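Local coordinates for protein 3'-5' exonuclease crn-4 (Caenorhabditis elegans, PDB 5DK5) that degrades RNA and DNA from the 3' end as a dimeric DEDDh-family exonuclease that depends on divalent metal ions and takes part in apoptotic DNA breakdown, at residues Leu24-Thr29 against Ile42-Val47; Tyr180-Ile185 against Ala199-Arg204; Ala32-Tyr37 against Glu234-Phe239. All blocks are in the same frame, centred on the assembly; numbering follows the deposited sequence.

Contact 1: residues Leu24-Thr29 against Ile42-Val47; sequences LDFETT and IQFAIV
Backbone hydrogen bonds carry the pairing of L24-T28 with I42-V47, two antiparallel strands whose short axes approach to 4.9 Å at 166°. D25 and A45 form one hydrogen-bonded pair, with D25 N to A45 O at 2.9 Å and A45 N returning to D25 O. In the next, E27 N gives a nearly straight bond to Q43 O, while E27 O is gripped twice, by Q43 N and, at 2.8 Å, by I42 N. Two residues thus stand opposite one, a classic beta bulge. At this end of the pair, T29 CG2 meets I42 CG2 at 3.5 Å.

These are the first two strands in chain order of the RNase H-like sheet, and both lie inside it. D25 and E27 share a face with Q43 and A45. D25 lies beside the bound magnesium ion and E27 beside the MES inhibitor; D194 of helix 191-207 is the third magnesium-binding residue. D25 OD1 and E27 OE2, 2.9 Å apart, are two acceptors with no hydrogen bond between them. Q43 is held at its amide end by N63.

The other face is apolar. F26 turns its edge onto the ring of F44, planes at 59°, and F26 CE1 sits over the centre of that ring, 3.4 Å from F44 CD1. F44's first torsion (chi1 -163°) sends its side chain the same way as F26's, which puts the ring face against the F26 edge. L24 CD1 reaches F44 CE1 at 4.2 Å.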
ATOM      1  N   LEU B  24     -21.083   7.987  13.926  1.00 27.51           N
ATOM      2  CA  LEU B  24     -19.892   7.168  13.712  1.00 27.63           C
ATOM      3  C   LEU B  24     -19.249   7.438  12.355  1.00 28.37           C
ATOM      4  O   LEU B  24     -19.942   7.705  11.373  1.00 26.44           O
ATOM      5  CB  LEU B  24     -20.258   5.687  13.839  1.00 29.79           C
ATOM      6  CG  LEU B  24     -19.174   4.657  13.524  1.00 33.85           C
ATOM      7  CD1 LEU B  24     -19.343   3.442  14.421  1.00 36.99           C
ATOM      8  CD2 LEU B  24     -19.223   4.234  12.062  1.00 34.98           C
ATOM      9  N   ASP B  25     -17.921   7.353  12.305  1.00 34.18           N
ATOM     10  CA  ASP B  25     -17.183   7.565  11.064  1.00 34.65           C
ATOM     11  C   ASP B  25     -15.876   6.779  11.026  1.00 30.36           C
ATOM     12  O   ASP B  25     -15.050   6.882  11.934  1.00 26.47           O
ATOM     13  CB  ASP B  25     -16.881   9.048  10.868  1.00 38.40           C
ATOM     14  CG  ASP B  25     -16.159   9.324   9.565  1.00 42.83           C
ATOM     15  OD1 ASP B  25     -14.920   9.178   9.519  1.00 45.48           O
ATOM     16  OD2 ASP B  25     -16.834   9.683   8.582  1.00 44.49           O
ATOM     17  N   PHE B  26     -15.700   6.004   9.960  1.00 29.46           N
ATOM     18  CA  PHE B  26     -14.455   5.290   9.710  1.00 28.05           C
ATOM     19  C   PHE B  26     -13.720   5.901   8.524  1.00 28.81           C
ATOM     20  O   PHE B  26     -14.334   6.291   7.532  1.00 31.85           O
ATOM     21  CB  PHE B  26     -14.709   3.805   9.433  1.00 25.74           C
ATOM     22  CG  PHE B  26     -15.130   3.014  10.639  1.00 26.27           C
ATOM     23  CD1 PHE B  26     -14.344   2.982  11.778  1.00 25.19           C
ATOM     24  CD2 PHE B  26     -16.299   2.271  10.619  1.00 28.66           C
ATOM     25  CE1 PHE B  26     -14.725   2.241  12.880  1.00 26.36           C
ATOM     26  CE2 PHE B  26     -16.686   1.529  11.717  1.00 29.08           C
ATOM     27  CZ  PHE B  26     -15.897   1.514  12.850  1.00 28.07           C
ATOM     28  N   GLU B  27     -12.402   5.995   8.648  1.00 26.82           N
ATOM     29  CA  GLU B  27     -11.533   6.272   7.511  1.00 27.30           C
ATOM     30  C   GLU B  27     -10.630   5.066   7.325  1.00 25.05           C
ATOM     31  O   GLU B  27     -10.226   4.436   8.304  1.00 23.41           O
ATOM     32  CB  GLU B  27     -10.718   7.545   7.732  1.00 30.29           C
ATOM     33  CG  GLU B  27     -11.574   8.783   7.956  1.00 36.12           C
ATOM     34  CD  GLU B  27     -12.473   9.109   6.775  1.00 38.57           C
ATOM     35  OE1 GLU B  27     -12.061   8.857   5.623  1.00 35.75           O
ATOM     36  OE2 GLU B  27     -13.595   9.613   7.004  1.00 40.93           O
ATOM     37  N   THR B  28     -10.327   4.741   6.071  1.00 24.47           N
ATOM     38  CA  THR B  28      -9.585   3.527   5.753  1.00 23.03           C
ATOM     39  C   THR B  28      -8.386   3.789   4.855  1.00 22.54           C
ATOM     40  O   THR B  28      -8.246   4.864   4.272  1.00 22.25           O
ATOM     41  CB  THR B  28     -10.484   2.484   5.045  1.00 22.59           C
ATOM     42  OG1 THR B  28     -10.753   2.908   3.701  1.00 19.20           O
ATOM     43  CG2 THR B  28     -11.802   2.292   5.792  1.00 23.55           C
ATOM     44  N   THR B  29      -7.521   2.787   4.750  1.00 22.58           N
ATOM     45  CA  THR B  29      -6.504   2.774   3.714  1.00 21.31           C
ATOM     46  C   THR B  29      -7.219   2.716   2.374  1.00 21.42           C
ATOM     47  O   THR B  29      -8.354   2.242   2.293  1.00 22.74           O
ATOM     48  CB  THR B  29      -5.553   1.580   3.853  1.00 19.68           C
ATOM     49  OG1 THR B  29      -6.314   0.366   3.877  1.00 19.89           O
ATOM     50  CG2 THR B  29      -4.737   1.691   5.131  1.00 16.39           C
ATOM     51  N   ILE B  42      -8.194   3.075   9.644  1.00 18.10           N
ATOM     52  CA  ILE B  42      -7.026   3.798  10.145  1.00 19.19           C
ATOM     53  C   ILE B  42      -7.424   4.959  11.057  1.00 20.97           C
ATOM     54  O   ILE B  42      -6.573   5.551  11.721  1.00 22.07           O
ATOM     55  CB  ILE B  42      -6.151   4.330   8.992  1.00 17.57           C
ATOM     56  CG1 ILE B  42      -6.987   5.163   8.017  1.00 19.55           C
ATOM     57  CG2 ILE B  42      -5.486   3.166   8.262  1.00 16.95           C
ATOM     58  CD1 ILE B  42      -6.172   5.795   6.905  1.00 22.80           C
ATOM     59  N   GLN B  43      -8.713   5.285  11.088  1.00 23.99           N
ATOM     60  CA  GLN B  43      -9.230   6.226  12.076  1.00 24.71           C
ATOM     61  C   GLN B  43     -10.651   5.857  12.492  1.00 25.55           C
ATOM     62  O   GLN B  43     -11.481   5.478  11.664  1.00 25.68           O
ATOM     63  CB  GLN B  43      -9.189   7.659  11.547  1.00 25.30           C
ATOM     64  CG  GLN B  43      -9.521   8.695  12.613  1.00 28.41           C
ATOM     65  CD  GLN B  43      -9.219  10.115  12.178  1.00 31.67           C
ATOM     66  OE1 GLN B  43      -8.925  10.374  11.010  1.00 34.58           O
ATOM     67  NE2 GLN B  43      -9.289  11.047  13.122  1.00 31.54           N
ATOM     68  N   PHE B  44     -10.907   5.977  13.791  1.00 26.09           N
ATOM     69  CA  PHE B  44     -12.155   5.552  14.414  1.00 25.55           C
ATOM     70  C   PHE B  44     -12.724   6.728  15.207  1.00 25.53           C
ATOM     71  O   PHE B  44     -12.226   7.042  16.288  1.00 29.34           O
ATOM     72  CB  PHE B  44     -11.889   4.340  15.318  1.00 27.77           C
ATOM     73  CG  PHE B  44     -13.117   3.558  15.702  1.00 30.66           C
ATOM     74  CD1 PHE B  44     -14.379   4.129  15.682  1.00 34.47           C
ATOM     75  CD2 PHE B  44     -12.997   2.235  16.097  1.00 33.13           C
ATOM     76  CE1 PHE B  44     -15.493   3.395  16.045  1.00 37.05           C
ATOM     77  CE2 PHE B  44     -14.108   1.497  16.460  1.00 34.71           C
ATOM     78  CZ  PHE B  44     -15.355   2.076  16.434  1.00 36.27           C
ATOM     79  N   ALA B  45     -13.761   7.372  14.671  1.00 23.10           N
ATOM     80  CA  ALA B  45     -14.283   8.611  15.248  1.00 24.21           C
ATOM     81  C   ALA B  45     -15.772   8.528  15.572  1.00 25.60           C
ATOM     82  O   ALA B  45     -16.580   8.114  14.739  1.00 26.50           O
ATOM     83  CB  ALA B  45     -14.021   9.776  14.304  1.00 26.64           C
ATOM     84  N   ILE B  46     -16.121   8.934  16.789  1.00 25.20           N
ATOM     85  CA  ILE B  46     -17.511   8.977  17.233  1.00 27.01           C
ATOM     86  C   ILE B  46     -17.776  10.255  18.025  1.00 27.03           C
ATOM     87  O   ILE B  46     -16.924  10.711  18.787  1.00 27.96           O
ATOM     88  CB  ILE B  46     -17.877   7.755  18.112  1.00 29.15           C
ATOM     89  CG1 ILE B  46     -17.644   6.449  17.347  1.00 29.86           C
ATOM     90  CG2 ILE B  46     -19.336   7.840  18.572  1.00 30.54           C
ATOM     91  CD1 ILE B  46     -17.825   5.196  18.188  1.00 30.96           C
ATOM     92  N   VAL B  47     -18.958  10.834  17.822  1.00 30.31           N
ATOM     93  CA  VAL B  47     -19.441  11.932  18.651  1.00 31.67           C
ATOM     94  C   VAL B  47     -20.884  11.643  19.052  1.00 33.39           C
ATOM     95  O   VAL B  47     -21.678  11.155  18.248  1.00 34.80           O
ATOM     96  CB  VAL B  47     -19.352  13.296  17.928  1.00 34.41           C
ATOM     97  CG1 VAL B  47     -20.240  13.320  16.694  1.00 36.46           C
ATOM     98  CG2 VAL B  47     -19.723  14.429  18.878  1.00 35.25           C
TER

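Contact 2: residues Tyr180-Ile185 against Ala199-Arg204; sequences YDLPTI and ATILQR
L182 sets one methyl against helix 191-207 at I201 and the other against the guanidinium of R204. The first belongs to the packed side of the contact: L182 CD1 lies 3.9 Å from I201 CG1, beside the helix backbone. Buried Y180 packs there too, its CD1 3.8 Å from R204 CG, with the tyrosine ring standing 82° from the guanidinium plane.

The more open side holds the partly exposed end of R204, whose bends at chi2 and chi3 (61° and 69°) fold the chain back over L182. L182 CD2 rests over one face of the guanidinium, offset toward its rim, with R204 NH2 at 3.5 Å. R204 NH1 comes within 3.2 Å of Y180 O, where helix 172-179 ends in a Schellman motif with D181 as its C-prime residue. Farther along the loop, I185 CD1 makes a lone touch on T200 OG1 at 3.4 Å, a hydroxyl already hydrogen-bonded to L196 O.

A serine in place of R204 takes away the guanidinium, and would probably leave the CD2 methyl of L182 without its flat cover and the carbonyl end of helix 172-179 without a nearby positive charge. One guanidinium thus serves as an apolar cover for L182 and lies close to that helix end.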
ATOM      1  N   TYR B 180     -29.460  22.488   3.572  1.00 58.12           N
ATOM      2  CA  TYR B 180     -29.861  23.239   4.757  1.00 59.23           C
ATOM      3  C   TYR B 180     -29.015  24.499   4.932  1.00 58.24           C
ATOM      4  O   TYR B 180     -29.128  25.194   5.942  1.00 60.74           O
ATOM      5  CB  TYR B 180     -29.760  22.356   6.003  1.00 57.98           C
ATOM      6  CG  TYR B 180     -30.693  21.165   5.977  1.00 57.66           C
ATOM      7  CD1 TYR B 180     -31.998  21.271   6.433  1.00 59.16           C
ATOM      8  CD2 TYR B 180     -30.268  19.935   5.492  1.00 55.94           C
ATOM      9  CE1 TYR B 180     -32.856  20.185   6.408  1.00 58.14           C
ATOM     10  CE2 TYR B 180     -31.116  18.845   5.464  1.00 54.67           C
ATOM     11  CZ  TYR B 180     -32.408  18.975   5.922  1.00 55.39           C
ATOM     12  OH  TYR B 180     -33.255  17.892   5.893  1.00 54.03           O
ATOM     13  N   ASP B 181     -28.177  24.789   3.940  1.00 71.27           N
ATOM     14  CA  ASP B 181     -27.305  25.960   3.970  1.00 73.41           C
ATOM     15  C   ASP B 181     -26.475  25.985   5.252  1.00 71.23           C
ATOM     16  O   ASP B 181     -26.476  26.973   5.989  1.00 72.14           O
ATOM     17  CB  ASP B 181     -28.129  27.247   3.843  1.00 78.50           C
ATOM     18  CG  ASP B 181     -27.288  28.443   3.427  1.00 81.88           C
ATOM     19  OD1 ASP B 181     -26.052  28.405   3.605  1.00 81.76           O
ATOM     20  OD2 ASP B 181     -27.866  29.427   2.918  1.00 84.53           O
ATOM     21  N   LEU B 182     -25.777  24.883   5.513  1.00 62.74           N
ATOM     22  CA  LEU B 182     -24.915  24.772   6.682  1.00 62.26           C
ATOM     23  C   LEU B 182     -23.457  24.979   6.282  1.00 65.99           C
ATOM     24  O   LEU B 182     -23.005  24.413   5.287  1.00 66.64           O
ATOM     25  CB  LEU B 182     -25.087  23.406   7.348  1.00 58.69           C
ATOM     26  CG  LEU B 182     -26.460  23.113   7.957  1.00 59.55           C
ATOM     27  CD1 LEU B 182     -26.535  21.665   8.408  1.00 57.95           C
ATOM     28  CD2 LEU B 182     -26.751  24.047   9.121  1.00 61.80           C
ATOM     29  N   PRO B 183     -22.712  25.794   7.049  1.00 60.95           N
ATOM     30  CA  PRO B 183     -21.289  25.967   6.732  1.00 60.76           C
ATOM     31  C   PRO B 183     -20.499  24.684   6.949  1.00 55.85           C
ATOM     32  O   PRO B 183     -20.608  24.070   8.012  1.00 53.55           O
ATOM     33  CB  PRO B 183     -20.841  27.060   7.707  1.00 62.78           C
ATOM     34  CG  PRO B 183     -21.802  26.978   8.836  1.00 63.76           C
ATOM     35  CD  PRO B 183     -23.111  26.582   8.228  1.00 64.01           C
ATOM     36  N   THR B 184     -19.717  24.284   5.951  1.00 69.28           N
ATOM     37  CA  THR B 184     -18.924  23.065   6.043  1.00 65.79           C
ATOM     38  C   THR B 184     -17.929  23.156   7.195  1.00 67.89           C
ATOM     39  O   THR B 184     -17.060  24.027   7.215  1.00 68.73           O
ATOM     40  CB  THR B 184     -18.164  22.786   4.729  1.00 62.85           C
ATOM     41  OG1 THR B 184     -19.105  22.504   3.685  1.00 62.83           O
ATOM     42  CG2 THR B 184     -17.216  21.594   4.878  1.00 60.08           C
ATOM     43  N   ILE B 185     -18.075  22.252   8.157  1.00 49.41           N
ATOM     44  CA  ILE B 185     -17.171  22.191   9.296  1.00 53.43           C
ATOM     45  C   ILE B 185     -15.843  21.571   8.869  1.00 52.25           C
ATOM     46  O   ILE B 185     -15.808  20.453   8.352  1.00 50.45           O
ATOM     47  CB  ILE B 185     -17.786  21.379  10.454  1.00 56.03           C
ATOM     48  CG1 ILE B 185     -19.061  22.064  10.955  1.00 58.38           C
ATOM     49  CG2 ILE B 185     -16.789  21.229  11.593  1.00 56.93           C
ATOM     50  CD1 ILE B 185     -19.857  21.253  11.960  1.00 58.95           C
ATOM     51  N   ALA B 199     -23.362  15.324  12.602  1.00 35.54           N
ATOM     52  CA  ALA B 199     -24.070  15.643  13.837  1.00 39.52           C
ATOM     53  C   ALA B 199     -24.872  16.932  13.694  1.00 35.15           C
ATOM     54  O   ALA B 199     -26.027  17.002  14.112  1.00 36.10           O
ATOM     55  CB  ALA B 199     -23.089  15.758  14.991  1.00 38.21           C
ATOM     56  N   THR B 200     -24.255  17.950  13.103  1.00 43.50           N
ATOM     57  CA  THR B 200     -24.920  19.233  12.904  1.00 44.63           C
ATOM     58  C   THR B 200     -26.072  19.086  11.913  1.00 45.47           C
ATOM     59  O   THR B 200     -27.138  19.672  12.099  1.00 48.50           O
ATOM     60  CB  THR B 200     -23.938  20.301  12.397  1.00 42.47           C
ATOM     61  OG1 THR B 200     -22.824  20.389  13.293  1.00 41.01           O
ATOM     62  CG2 THR B 200     -24.614  21.662  12.304  1.00 39.09           C
ATOM     63  N   ILE B 201     -25.848  18.304  10.864  1.00 38.33           N
ATOM     64  CA  ILE B 201     -26.899  17.996   9.902  1.00 37.59           C
ATOM     65  C   ILE B 201     -28.039  17.269  10.606  1.00 37.88           C
ATOM     66  O   ILE B 201     -29.205  17.628  10.449  1.00 39.16           O
ATOM     67  CB  ILE B 201     -26.369  17.132   8.739  1.00 39.35           C
ATOM     68  CG1 ILE B 201     -25.411  17.947   7.868  1.00 41.63           C
ATOM     69  CG2 ILE B 201     -27.516  16.612   7.869  1.00 39.35           C
ATOM     70  CD1 ILE B 201     -24.519  17.101   6.983  1.00 41.21           C
ATOM     71  N   LEU B 202     -27.685  16.247  11.380  1.00 36.75           N
ATOM     72  CA  LEU B 202     -28.660  15.468  12.134  1.00 36.95           C
ATOM     73  C   LEU B 202     -29.509  16.369  13.021  1.00 48.00           C
ATOM     74  O   LEU B 202     -30.729  16.232  13.075  1.00 45.39           O
ATOM     75  CB  LEU B 202     -27.950  14.410  12.985  1.00 40.33           C
ATOM     76  CG  LEU B 202     -28.803  13.628  13.987  1.00 42.33           C
ATOM     77  CD1 LEU B 202     -29.865  12.808  13.277  1.00 44.20           C
ATOM     78  CD2 LEU B 202     -27.921  12.737  14.842  1.00 42.03           C
ATOM     79  N   GLN B 203     -28.852  17.298  13.710  1.00 49.88           N
ATOM     80  CA  GLN B 203     -29.533  18.228  14.602  1.00 48.69           C
ATOM     81  C   GLN B 203     -30.494  19.124  13.830  1.00 48.46           C
ATOM     82  O   GLN B 203     -31.671  19.231  14.171  1.00 48.74           O
ATOM     83  CB  GLN B 203     -28.510  19.083  15.354  1.00 47.48           C
ATOM     84  CG  GLN B 203     -29.112  20.015  16.394  1.00 46.65           C
ATOM     85  CD  GLN B 203     -28.055  20.781  17.165  1.00 45.46           C
ATOM     86  OE1 GLN B 203     -27.134  21.352  16.580  1.00 44.94           O
ATOM     87  NE2 GLN B 203     -28.177  20.789  18.488  1.00 46.18           N
ATOM     88  N   ARG B 204     -29.979  19.766  12.786  1.00 47.72           N
ATOM     89  CA  ARG B 204     -30.780  20.667  11.964  1.00 48.81           C
ATOM     90  C   ARG B 204     -31.970  19.943  11.349  1.00 49.58           C
ATOM     91  O   ARG B 204     -33.047  20.520  11.200  1.00 49.86           O
ATOM     92  CB  ARG B 204     -29.919  21.292  10.862  1.00 48.87           C
ATOM     93  CG  ARG B 204     -30.689  22.139   9.850  1.00 51.89           C
ATOM     94  CD  ARG B 204     -31.386  23.325  10.498  1.00 55.38           C
ATOM     95  NE  ARG B 204     -30.435  24.327  10.974  1.00 57.37           N
ATOM     96  CZ  ARG B 204     -29.929  25.304  10.226  1.00 61.36           C
ATOM     97  NH1 ARG B 204     -30.274  25.432   8.950  1.00 63.55           N
ATOM     98  NH2 ARG B 204     -29.071  26.161  10.758  1.00 62.54           N
TER

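Contact 3: residues Ala32-Tyr37 against Glu234-Phe239; sequences AANQDY and EWRSSF
The loop that follows the first, metal-bearing strand of the exonuclease meets the short 3-10 segment around R236, just ahead of helix 239-249, so the contact joins two parts of the chain far apart in sequence. Its backbone link runs from Q35 N to R236 O, a 2.8 Å bond that lies in the carbonyl plane, on a lone pair. A water bridges the same R236 O to A32 O, donating to both.

Charge carries the other half. D36 OD2 receives R236 NE at 2.8 Å in a salt bridge, the nitrogen approaching on the anti side of the carboxylate with an N-H...O angle of 163°; R236 NH2 adds a weak bond to the same oxygen. R236 runs extended from CG to NE alongside D36, which brings the edge of its guanidinium to OD2. R236 has a second acidic mate in D297, and D36 is in turn held by the backbone nitrogens of H300 and F301, so the pair also ties in the C-terminal part of the chain.

The indole of W235 backs this pair. W235 CH2 comes to 3.6 Å from D36 CB, W235 CZ2 lies over a face of the R236 guanidinium, and R236 CG lies over one face of the indole, whose NE1 is hydrogen-bonded to Y231 OH. The amide plane of Q35 stands 86° from the ring of F239, with Q35 OE1 at 3.3 Å from F239 CD1. A bend at chi2 (-61°) carries that amide toward the phenylalanine.

Within the loop, D36 N donates a hydrogen bond to N34 OD1 at 2.9 Å, the oxygen being met from well above its carbonyl plane. This closes an Asx turn, and D36 itself is the centre of an inverse gamma turn.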
ATOM      1  N   ALA B  32      -7.197   5.232  -4.631  1.00 32.82           N
ATOM      2  CA  ALA B  32      -8.368   5.747  -5.346  1.00 34.64           C
ATOM      3  C   ALA B  32      -8.664   5.059  -6.679  1.00 38.70           C
ATOM      4  O   ALA B  32      -9.823   4.798  -7.003  1.00 39.46           O
ATOM      5  CB  ALA B  32      -8.201   7.241  -5.571  1.00 35.63           C
ATOM      6  N   ALA B  33      -7.619   4.756  -7.443  1.00 43.47           N
ATOM      7  CA  ALA B  33      -7.788   4.220  -8.792  1.00 44.38           C
ATOM      8  C   ALA B  33      -8.122   2.727  -8.796  1.00 44.31           C
ATOM      9  O   ALA B  33      -8.468   2.170  -9.841  1.00 48.68           O
ATOM     10  CB  ALA B  33      -6.530   4.473  -9.611  1.00 44.31           C
ATOM     11  N   ASN B  34      -8.017   2.085  -7.635  1.00 33.83           N
ATOM     12  CA  ASN B  34      -8.254   0.647  -7.521  1.00 30.17           C
ATOM     13  C   ASN B  34      -9.268   0.294  -6.435  1.00 30.89           C
ATOM     14  O   ASN B  34      -9.046   0.562  -5.254  1.00 29.31           O
ATOM     15  CB  ASN B  34      -6.943  -0.078  -7.241  1.00 26.88           C
ATOM     16  CG  ASN B  34      -7.120  -1.577  -7.141  1.00 26.74           C
ATOM     17  OD1 ASN B  34      -8.039  -2.145  -7.732  1.00 23.66           O
ATOM     18  ND2 ASN B  34      -6.241  -2.228  -6.390  1.00 30.84           N
ATOM     19  N   GLN B  35     -10.372  -0.324  -6.847  1.00 32.78           N
ATOM     20  CA  GLN B  35     -11.422  -0.733  -5.920  1.00 32.61           C
ATOM     21  C   GLN B  35     -11.171  -2.131  -5.359  1.00 30.21           C
ATOM     22  O   GLN B  35     -11.764  -2.513  -4.350  1.00 27.79           O
ATOM     23  CB  GLN B  35     -12.788  -0.690  -6.610  1.00 37.16           C
ATOM     24  CG  GLN B  35     -13.264   0.716  -6.942  1.00 41.79           C
ATOM     25  CD  GLN B  35     -13.429   1.582  -5.707  1.00 45.17           C
ATOM     26  OE1 GLN B  35     -14.002   1.154  -4.705  1.00 46.20           O
ATOM     27  NE2 GLN B  35     -12.914   2.805  -5.768  1.00 46.54           N
ATOM     28  N   ASP B  36     -10.299  -2.893  -6.012  1.00 26.44           N
ATOM     29  CA  ASP B  36      -9.936  -4.213  -5.508  1.00 24.53           C
ATOM     30  C   ASP B  36      -8.876  -4.035  -4.429  1.00 22.27           C
ATOM     31  O   ASP B  36      -7.729  -4.456  -4.586  1.00 23.65           O
ATOM     32  CB  ASP B  36      -9.429  -5.116  -6.636  1.00 25.94           C
ATOM     33  CG  ASP B  36      -9.431  -6.584  -6.251  1.00 25.92           C
ATOM     34  OD1 ASP B  36      -9.680  -6.891  -5.066  1.00 26.17           O
ATOM     35  OD2 ASP B  36      -9.183  -7.431  -7.135  1.00 24.77           O
ATOM     36  N   TYR B  37      -9.278  -3.399  -3.334  1.00 24.20           N
ATOM     37  CA  TYR B  37      -8.357  -2.984  -2.288  1.00 24.05           C
ATOM     38  C   TYR B  37      -8.866  -3.436  -0.920  1.00 25.30           C
ATOM     39  O   TYR B  37     -10.035  -3.226  -0.600  1.00 28.11           O
ATOM     40  CB  TYR B  37      -8.195  -1.465  -2.318  1.00 27.41           C
ATOM     41  CG  TYR B  37      -6.998  -0.946  -1.557  1.00 26.34           C
ATOM     42  CD1 TYR B  37      -7.092  -0.627  -0.208  1.00 25.25           C
ATOM     43  CD2 TYR B  37      -5.777  -0.763  -2.191  1.00 22.82           C
ATOM     44  CE1 TYR B  37      -5.997  -0.148   0.489  1.00 24.93           C
ATOM     45  CE2 TYR B  37      -4.681  -0.287  -1.504  1.00 22.95           C
ATOM     46  CZ  TYR B  37      -4.795   0.020  -0.166  1.00 23.67           C
ATOM     47  OH  TYR B  37      -3.700   0.496   0.518  1.00 27.26           O
ATOM     48  N   GLU B 234     -14.342  -4.506 -15.808  1.00 44.58           N
ATOM     49  CA  GLU B 234     -13.676  -3.254 -15.456  1.00 45.29           C
ATOM     50  C   GLU B 234     -14.180  -2.708 -14.121  1.00 40.55           C
ATOM     51  O   GLU B 234     -14.115  -1.505 -13.874  1.00 37.63           O
ATOM     52  CB  GLU B 234     -13.891  -2.211 -16.557  1.00 51.84           C
ATOM     53  CG  GLU B 234     -13.434  -2.661 -17.938  1.00 57.69           C
ATOM     54  CD  GLU B 234     -11.938  -2.900 -18.015  1.00 62.70           C
ATOM     55  OE1 GLU B 234     -11.193  -2.295 -17.214  1.00 64.06           O
ATOM     56  OE2 GLU B 234     -11.506  -3.693 -18.878  1.00 65.05           O
ATOM     57  N   TRP B 235     -14.671  -3.594 -13.260  1.00 33.27           N
ATOM     58  CA  TRP B 235     -15.305  -3.166 -12.016  1.00 32.25           C
ATOM     59  C   TRP B 235     -14.328  -2.500 -11.051  1.00 27.15           C
ATOM     60  O   TRP B 235     -14.735  -1.728 -10.185  1.00 25.10           O
ATOM     61  CB  TRP B 235     -15.980  -4.351 -11.314  1.00 33.64           C
ATOM     62  CG  TRP B 235     -15.037  -5.382 -10.750  1.00 32.66           C
ATOM     63  CD1 TRP B 235     -14.624  -6.533 -11.355  1.00 31.45           C
ATOM     64  CD2 TRP B 235     -14.407  -5.360  -9.461  1.00 31.02           C
ATOM     65  NE1 TRP B 235     -13.776  -7.226 -10.527  1.00 30.16           N
ATOM     66  CE2 TRP B 235     -13.626  -6.529  -9.359  1.00 31.08           C
ATOM     67  CE3 TRP B 235     -14.427  -4.468  -8.387  1.00 23.75           C
ATOM     68  CZ2 TRP B 235     -12.871  -6.825  -8.226  1.00 31.26           C
ATOM     69  CZ3 TRP B 235     -13.676  -4.765  -7.261  1.00 22.77           C
ATOM     70  CH2 TRP B 235     -12.909  -5.933  -7.190  1.00 29.81           C
ATOM     71  N   ARG B 236     -13.043  -2.796 -11.203  1.00 31.49           N
ATOM     72  CA  ARG B 236     -12.036  -2.290 -10.278  1.00 31.13           C
ATOM     73  C   ARG B 236     -11.803  -0.787 -10.413  1.00 32.06           C
ATOM     74  O   ARG B 236     -11.237  -0.163  -9.515  1.00 34.25           O
ATOM     75  CB  ARG B 236     -10.725  -3.044 -10.481  1.00 29.49           C
ATOM     76  CG  ARG B 236     -10.812  -4.493 -10.065  1.00 27.50           C
ATOM     77  CD  ARG B 236      -9.472  -5.192 -10.165  1.00 24.68           C
ATOM     78  NE  ARG B 236      -9.569  -6.589  -9.754  1.00 22.69           N
ATOM     79  CZ  ARG B 236     -10.056  -7.564 -10.516  1.00 26.24           C
ATOM     80  NH1 ARG B 236     -10.499  -7.306 -11.742  1.00 27.54           N
ATOM     81  NH2 ARG B 236     -10.104  -8.804 -10.051  1.00 29.11           N
ATOM     82  N   SER B 237     -12.243  -0.211 -11.528  1.00 34.58           N
ATOM     83  CA  SER B 237     -12.089   1.224 -11.769  1.00 38.85           C
ATOM     84  C   SER B 237     -13.383   1.994 -11.487  1.00 42.66           C
ATOM     85  O   SER B 237     -13.434   3.212 -11.662  1.00 42.64           O
ATOM     86  CB  SER B 237     -11.640   1.470 -13.211  1.00 39.16           C
ATOM     87  OG  SER B 237     -12.599   0.984 -14.131  1.00 42.03           O
ATOM     88  N   SER B 238     -14.419   1.282 -11.046  1.00 41.32           N
ATOM     89  CA  SER B 238     -15.720   1.888 -10.769  1.00 43.15           C
ATOM     90  C   SER B 238     -16.201   1.574  -9.354  1.00 40.86           C
ATOM     91  O   SER B 238     -16.447   0.417  -9.014  1.00 39.13           O
ATOM     92  CB  SER B 238     -16.759   1.408 -11.782  1.00 46.64           C
ATOM     93  OG  SER B 238     -18.062   1.823 -11.409  1.00 51.09           O
ATOM     94  N   PHE B 239     -16.339   2.613  -8.539  1.00 42.73           N
ATOM     95  CA  PHE B 239     -16.843   2.460  -7.180  1.00 41.41           C
ATOM     96  C   PHE B 239     -18.242   1.853  -7.201  1.00 39.78           C
ATOM     97  O   PHE B 239     -18.604   1.064  -6.328  1.00 38.30           O
ATOM     98  CB  PHE B 239     -16.861   3.809  -6.460  1.00 41.75           C
ATOM     99  CG  PHE B 239     -17.311   3.727  -5.030  1.00 45.21           C
ATOM    100  CD1 PHE B 239     -16.422   3.369  -4.029  1.00 46.70           C
ATOM    101  CD2 PHE B 239     -18.622   4.011  -4.684  1.00 47.38           C
ATOM    102  CE1 PHE B 239     -16.832   3.293  -2.711  1.00 47.04           C
ATOM    103  CE2 PHE B 239     -19.037   3.936  -3.368  1.00 48.31           C
ATOM    104  CZ  PHE B 239     -18.141   3.577  -2.381  1.00 47.05           C
TER
HETATM  105  O   HOH W   1     -11.207   2.879  -8.845  1.00 64.39           O

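How the contacts relate
From the N terminus, the chain first runs through strand 20-28 and turns back into strand 41-50, closing the short loop of contact 1. The first segment of contact 3, 32-37, lies inside that loop, yet its partner 234-239 comes far later, so contacts 1 and 3 cross. Contact 2 follows contact 1 in series, closes the loop from 180-185 to helix 191-207, and falls wholly within the long span bridged by contact 3. Contact 1 touches both others: V47 CG1 packs on A199 CB at 4.1 Å, and T29 packs on Y37. The sheet thus packs directly on helix 191-207, and through loop 32-37 it is linked to the segment before helix 239-249.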